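Local coordinates for transcriptional regulator, MarR family (Silicibacter pomeroyi DSS-3, PDB 3BJ6), which probably acts as a DNA-binding transcription factor of the MarR family, a dimer whose subunits each carry a winged helix-turn-helix domain, at residues Ala106-Thr109 with Ala110-Asp114; Ala28-Arg31 with Gly32-Glu36. One frame throughout, in Å; residues are numbered along the deposited sequence.

Interaction 1 of 2, residues Ala106-Thr109 with Ala110-Asp114; sequences AIIT and AIRAD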
loop_
_atom_site.group_PDB
_atom_site.type_symbol
_atom_site.label_atom_id
_atom_site.label_comp_id
_atom_site.label_asym_id
_atom_site.label_seq_id
_atom_site.Cartn_x
_atom_site.Cartn_y
_atom_site.Cartn_z
ATOM N N ALA A 106 -3.871 23.380 -15.901
ATOM C CA ALA A 106 -3.739 24.281 -14.736
ATOM C C ALA A 106 -3.970 23.506 -13.418
ATOM O O ALA A 106 -3.214 23.658 -12.464
ATOM C CB ALA A 106 -4.687 25.470 -14.842
ATOM N N ILE A 107 -5.017 22.684 -13.392
ATOM C CA ILE A 107 -5.355 21.906 -12.208
ATOM C C ILE A 107 -4.225 20.922 -11.823
ATOM O O ILE A 107 -3.771 20.920 -10.682
ATOM C CB ILE A 107 -6.692 21.188 -12.401
ATOM C CG1 ILE A 107 -7.811 22.227 -12.233
ATOM C CG2 ILE A 107 -6.841 20.054 -11.370
ATOM C CD1 ILE A 107 -9.191 21.710 -12.654
ATOM N N ILE A 108 -3.744 20.127 -12.776
ATOM C CA ILE A 108 -2.720 19.112 -12.391
ATOM C C ILE A 108 -1.389 19.777 -12.001
ATOM O O ILE A 108 -0.712 19.326 -11.072
ATOM C CB ILE A 108 -2.576 17.918 -13.422
ATOM C CG1 ILE A 108 -1.717 16.795 -12.820
ATOM C CG2 ILE A 108 -2.016 18.410 -14.763
ATOM C CD1 ILE A 108 -2.344 16.121 -11.582
ATOM N N THR A 109 -1.073 20.905 -12.649
ATOM C CA THR A 109 0.107 21.695 -12.295
ATOM C C THR A 109 0.016 22.186 -10.864
ATOM O O THR A 109 0.994 22.107 -10.109
ATOM C CB THR A 109 0.274 22.905 -13.246
ATOM O OG1 THR A 109 0.442 22.409 -14.580
ATOM C CG2 THR A 109 1.488 23.750 -12.896
ATOM N N ALA A 110 -1.151 22.722 -10.514
ATOM C CA ALA A 110 -1.397 23.247 -9.168
ATOM C C ALA A 110 -1.326 22.131 -8.133
ATOM O O ALA A 110 -0.695 22.279 -7.080
ATOM C CB ALA A 110 -2.762 23.972 -9.092
ATOM N N ILE A 111 -1.957 21.006 -8.424
ATOM C CA ILE A 111 -1.923 19.874 -7.494
ATOM C C ILE A 111 -0.470 19.404 -7.234
ATOM O O ILE A 111 -0.043 19.220 -6.080
ATOM C CB ILE A 111 -2.819 18.706 -8.034
ATOM C CG1 ILE A 111 -4.317 19.087 -7.936
ATOM C CG2 ILE A 111 -2.541 17.402 -7.255
ATOM C CD1 ILE A 111 -5.295 18.120 -8.718
ATOM N N ARG A 112 0.283 19.246 -8.315
ATOM C CA ARG A 112 1.666 18.772 -8.237
ATOM C C ARG A 112 2.563 19.737 -7.474
ATOM O O ARG A 112 3.387 19.295 -6.694
ATOM C CB ARG A 112 2.219 18.478 -9.639
ATOM C CG ARG A 112 1.484 17.284 -10.331
ATOM C CD ARG A 112 1.609 15.931 -9.554
ATOM N NE ARG A 112 3.007 15.531 -9.603
ATOM C CZ ARG A 112 3.796 15.310 -8.555
ATOM N NH1 ARG A 112 5.072 15.012 -8.784
ATOM N NH2 ARG A 112 3.332 15.357 -7.295
ATOM N N ALA A 113 2.375 21.046 -7.672
ATOM C CA ALA A 113 3.180 22.054 -6.977
ATOM C C ALA A 113 2.916 21.961 -5.487
ATOM O O ALA A 113 3.845 22.027 -4.686
ATOM C CB ALA A 113 2.863 23.463 -7.487
ATOM N N ASP A 114 1.652 21.793 -5.114
ATOM C CA ASP A 114 1.280 21.687 -3.704
ATOM C C ASP A 114 1.854 20.406 -3.056
ATOM O O ASP A 114 2.396 20.444 -1.962
ATOM C CB ASP A 114 -0.255 21.717 -3.595
ATOM C CG ASP A 114 -0.740 21.500 -2.175
ATOM O OD1 ASP A 114 -0.222 22.177 -1.269
ATOM O OD2 ASP A 114 -1.651 20.669 -1.967
#

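Interaction 2 of 2, residues Ala28-Arg31 with Gly32-Glu36; sequences AVER and GTLRE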
loop_
_atom_site.group_PDB
_atom_site.type_symbol
_atom_site.label_atom_id
_atom_site.label_comp_id
_atom_site.label_asym_id
_atom_site.label_seq_id
_atom_site.Cartn_x
_atom_site.Cartn_y
_atom_site.Cartn_z
ATOM N N ALA A 28 -4.527 11.980 2.227
ATOM C CA ALA A 28 -3.783 13.254 2.155
ATOM C C ALA A 28 -3.858 13.867 0.755
ATOM O O ALA A 28 -4.112 15.070 0.605
ATOM C CB ALA A 28 -2.314 13.044 2.525
ATOM N N VAL A 29 -3.633 13.044 -0.266
ATOM C CA VAL A 29 -3.699 13.509 -1.650
ATOM C C VAL A 29 -5.088 14.112 -1.941
ATOM O O VAL A 29 -5.182 15.202 -2.509
ATOM C CB VAL A 29 -3.344 12.379 -2.630
ATOM C CG1 VAL A 29 -3.724 12.759 -4.064
ATOM C CG2 VAL A 29 -1.836 12.089 -2.535
ATOM N N GLU A 30 -6.143 13.420 -1.512
ATOM C CA GLU A 30 -7.534 13.875 -1.727
ATOM C C GLU A 30 -7.818 15.268 -1.154
ATOM O O GLU A 30 -8.568 16.052 -1.739
ATOM C CB GLU A 30 -8.528 12.858 -1.150
ATOM C CG GLU A 30 -9.983 13.358 -1.278
ATOM C CD GLU A 30 -10.989 12.338 -0.800
ATOM O OE1 GLU A 30 -11.220 11.384 -1.568
ATOM O OE2 GLU A 30 -11.565 12.520 0.310
ATOM N N ARG A 31 -7.220 15.575 -0.011
ATOM C CA ARG A 31 -7.329 16.920 0.549
ATOM C C ARG A 31 -6.825 17.980 -0.423
ATOM O O ARG A 31 -7.463 19.021 -0.604
ATOM C CB ARG A 31 -6.612 17.015 1.905
ATOM C CG ARG A 31 -7.400 16.385 3.048
ATOM C CD ARG A 31 -8.548 17.316 3.517
ATOM N NE ARG A 31 -9.737 17.208 2.684
ATOM C CZ ARG A 31 -10.749 18.076 2.634
ATOM N NH1 ARG A 31 -10.747 19.194 3.328
ATOM N NH2 ARG A 31 -11.753 17.819 1.830
ATOM N N GLY A 32 -5.693 17.700 -1.063
ATOM C CA GLY A 32 -5.130 18.606 -2.063
ATOM C C GLY A 32 -5.939 18.642 -3.350
ATOM O O GLY A 32 -6.183 19.718 -3.924
ATOM N N THR A 33 -6.389 17.481 -3.821
ATOM C CA THR A 33 -7.116 17.452 -5.083
ATOM C C THR A 33 -8.475 18.147 -4.975
ATOM O O THR A 33 -8.905 18.809 -5.928
ATOM C CB THR A 33 -7.294 16.034 -5.647
ATOM O OG1 THR A 33 -8.191 15.250 -4.811
ATOM C CG2 THR A 33 -5.961 15.348 -5.795
ATOM N N LEU A 34 -9.182 17.979 -3.843
ATOM C CA LEU A 34 -10.516 18.574 -3.744
ATOM C C LEU A 34 -10.451 20.121 -3.710
ATOM O O LEU A 34 -11.408 20.811 -4.105
ATOM C CB LEU A 34 -11.281 18.047 -2.517
ATOM C CG LEU A 34 -11.721 16.562 -2.566
ATOM C CD1 LEU A 34 -12.348 16.164 -1.194
ATOM C CD2 LEU A 34 -12.683 16.273 -3.699
ATOM N N ARG A 35 -9.343 20.666 -3.235
ATOM C CA ARG A 35 -9.124 22.131 -3.304
ATOM C C ARG A 35 -9.138 22.630 -4.744
ATOM O O ARG A 35 -9.560 23.755 -5.002
ATOM C CB ARG A 35 -7.814 22.517 -2.627
ATOM C CG ARG A 35 -8.031 22.908 -1.171
ATOM C CD ARG A 35 -6.737 23.300 -0.461
ATOM N NE ARG A 35 -6.375 24.723 -0.533
ATOM C CZ ARG A 35 -6.733 25.654 0.349
ATOM N NH1 ARG A 35 -7.535 25.358 1.382
ATOM N NH2 ARG A 35 -6.283 26.890 0.200
ATOM N N GLU A 36 -8.689 21.787 -5.686
ATOM C CA GLU A 36 -8.774 22.131 -7.135
ATOM C C GLU A 36 -9.984 21.530 -7.829
ATOM O O GLU A 36 -10.055 21.495 -9.067
ATOM C CB GLU A 36 -7.484 21.694 -7.857
ATOM C CG GLU A 36 -6.232 22.358 -7.265
ATOM C CD GLU A 36 -6.153 23.874 -7.541
ATOM O OE1 GLU A 36 -5.516 24.578 -6.737
ATOM O OE2 GLU A 36 -6.714 24.354 -8.549
#

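Interaction 1 of 2, residues Ala106-Thr109 with Ala110-Asp114
Ile107 and Ile111, one helical turn apart, lie side by side and point the same way, with CG2 of Ile107 resting 3.6 Å from CD1 of Ile111. Ile111 CG1 stands beside its own backbone N (chi1 -71°), a rotation that leads the branch back past Ile107 O at 3.3 Å and carries CD1 to its neighbour's methyl. Beneath them the backbone bond from Ile111 N to Ile107 O is short and fairly straight (2.9 Å, 166° at the hydrogen). This pair is the tight, apolar part of the contact. Ile108 and Arg112 form a second side-by-side pair, looser at 4.1 Å between Ile108 CG1 and Arg112 CG. Helix 40-51 covers this side, Leu46 meeting Ile108 and Arg43 touching Ile108, Ile111 and Arg112, while Ile107 reaches Leu83. Ala106, Thr109 and Ala113 instead face solvent and meet the facing segment mainly through the backbone, Ala113 N donating to Thr109 O at 3.0 Å; Thr109 turns OG1 back to Glu105 O. Arg112 NH2 forms a salt bridge with Glu115, and the guanidinium a cation-pi contact with Tyr12 of the second subunit. One apolar face and one open face make this an amphipathic alpha-helix, part of the long helix 102-123 that follows strand 97-100 of the winged helix-turn-helix domain in a MarR-family subunit.

Interaction 2 of 2, residues Ala28-Arg31 with Gly32-Glu36
Glu30 swings CG away from its backbone N (chi1 176°) and stays extended beyond it, which lays the chain alongside Leu34, with Glu30 CG 3.7 Å from Leu34 CD1. Leu34 answers with CG beside its own backbone N (chi1 -69°), which brings that carbon to 3.3 Å from Glu30 O. In the conformer given here, Leu34 CD1 also sits at the edge of the Arg31 guanidinium, near its plane; Arg31 has a second conformer, and this contact is tentative. Cutting Glu30 back to an alanine would remove CG and is likely to leave Leu34 CD1 without its alkyl neighbour and freer to turn. On the inner side Val29 CG1 touches Thr33 CG2 at 3.8 Å, the two side chains crossing at a slant against Arg43 of helix 40-51. Thr33 OG1 lies close to Glu30 O (3.2 Å) and is hydrogen-bonded with Val38 O beyond the helix. The backbone bonds are uneven: Thr33 N reaches Val29 O at 2.9 Å in the carbonyl plane, whereas Gly32 N to Ala28 O is weak at 3.5 Å. The chemistry is therefore divided: alkyl packing carries the outer row, while the hydroxyl of the buried Thr33 ties the last turn of helix 18-35 to the loop leading into helix 40-51.

How the interactions relate
Both contacts join residues about one turn apart along a helix, 106-114 in the N-terminal half of helix 102-123 and 28-36 at the end of helix 18-35, with centres about 10 Å apart. Interaction 1 is the more buried, with three buried isoleucines; interaction 2 is largely a surface contact, Thr33 being its buried residue. The two meet mainly through Glu36, whose CG packs 3.8 Å from Ile111 CG1, and Arg43 of helix 40-51 touches side chains of both. Uniform backbone bonding and mostly branched aliphatic groups, with Arg112 at the edge, mark the stretch inside the helix, whereas the helix end has uneven bonds and mixes charged, polar and apolar side chains.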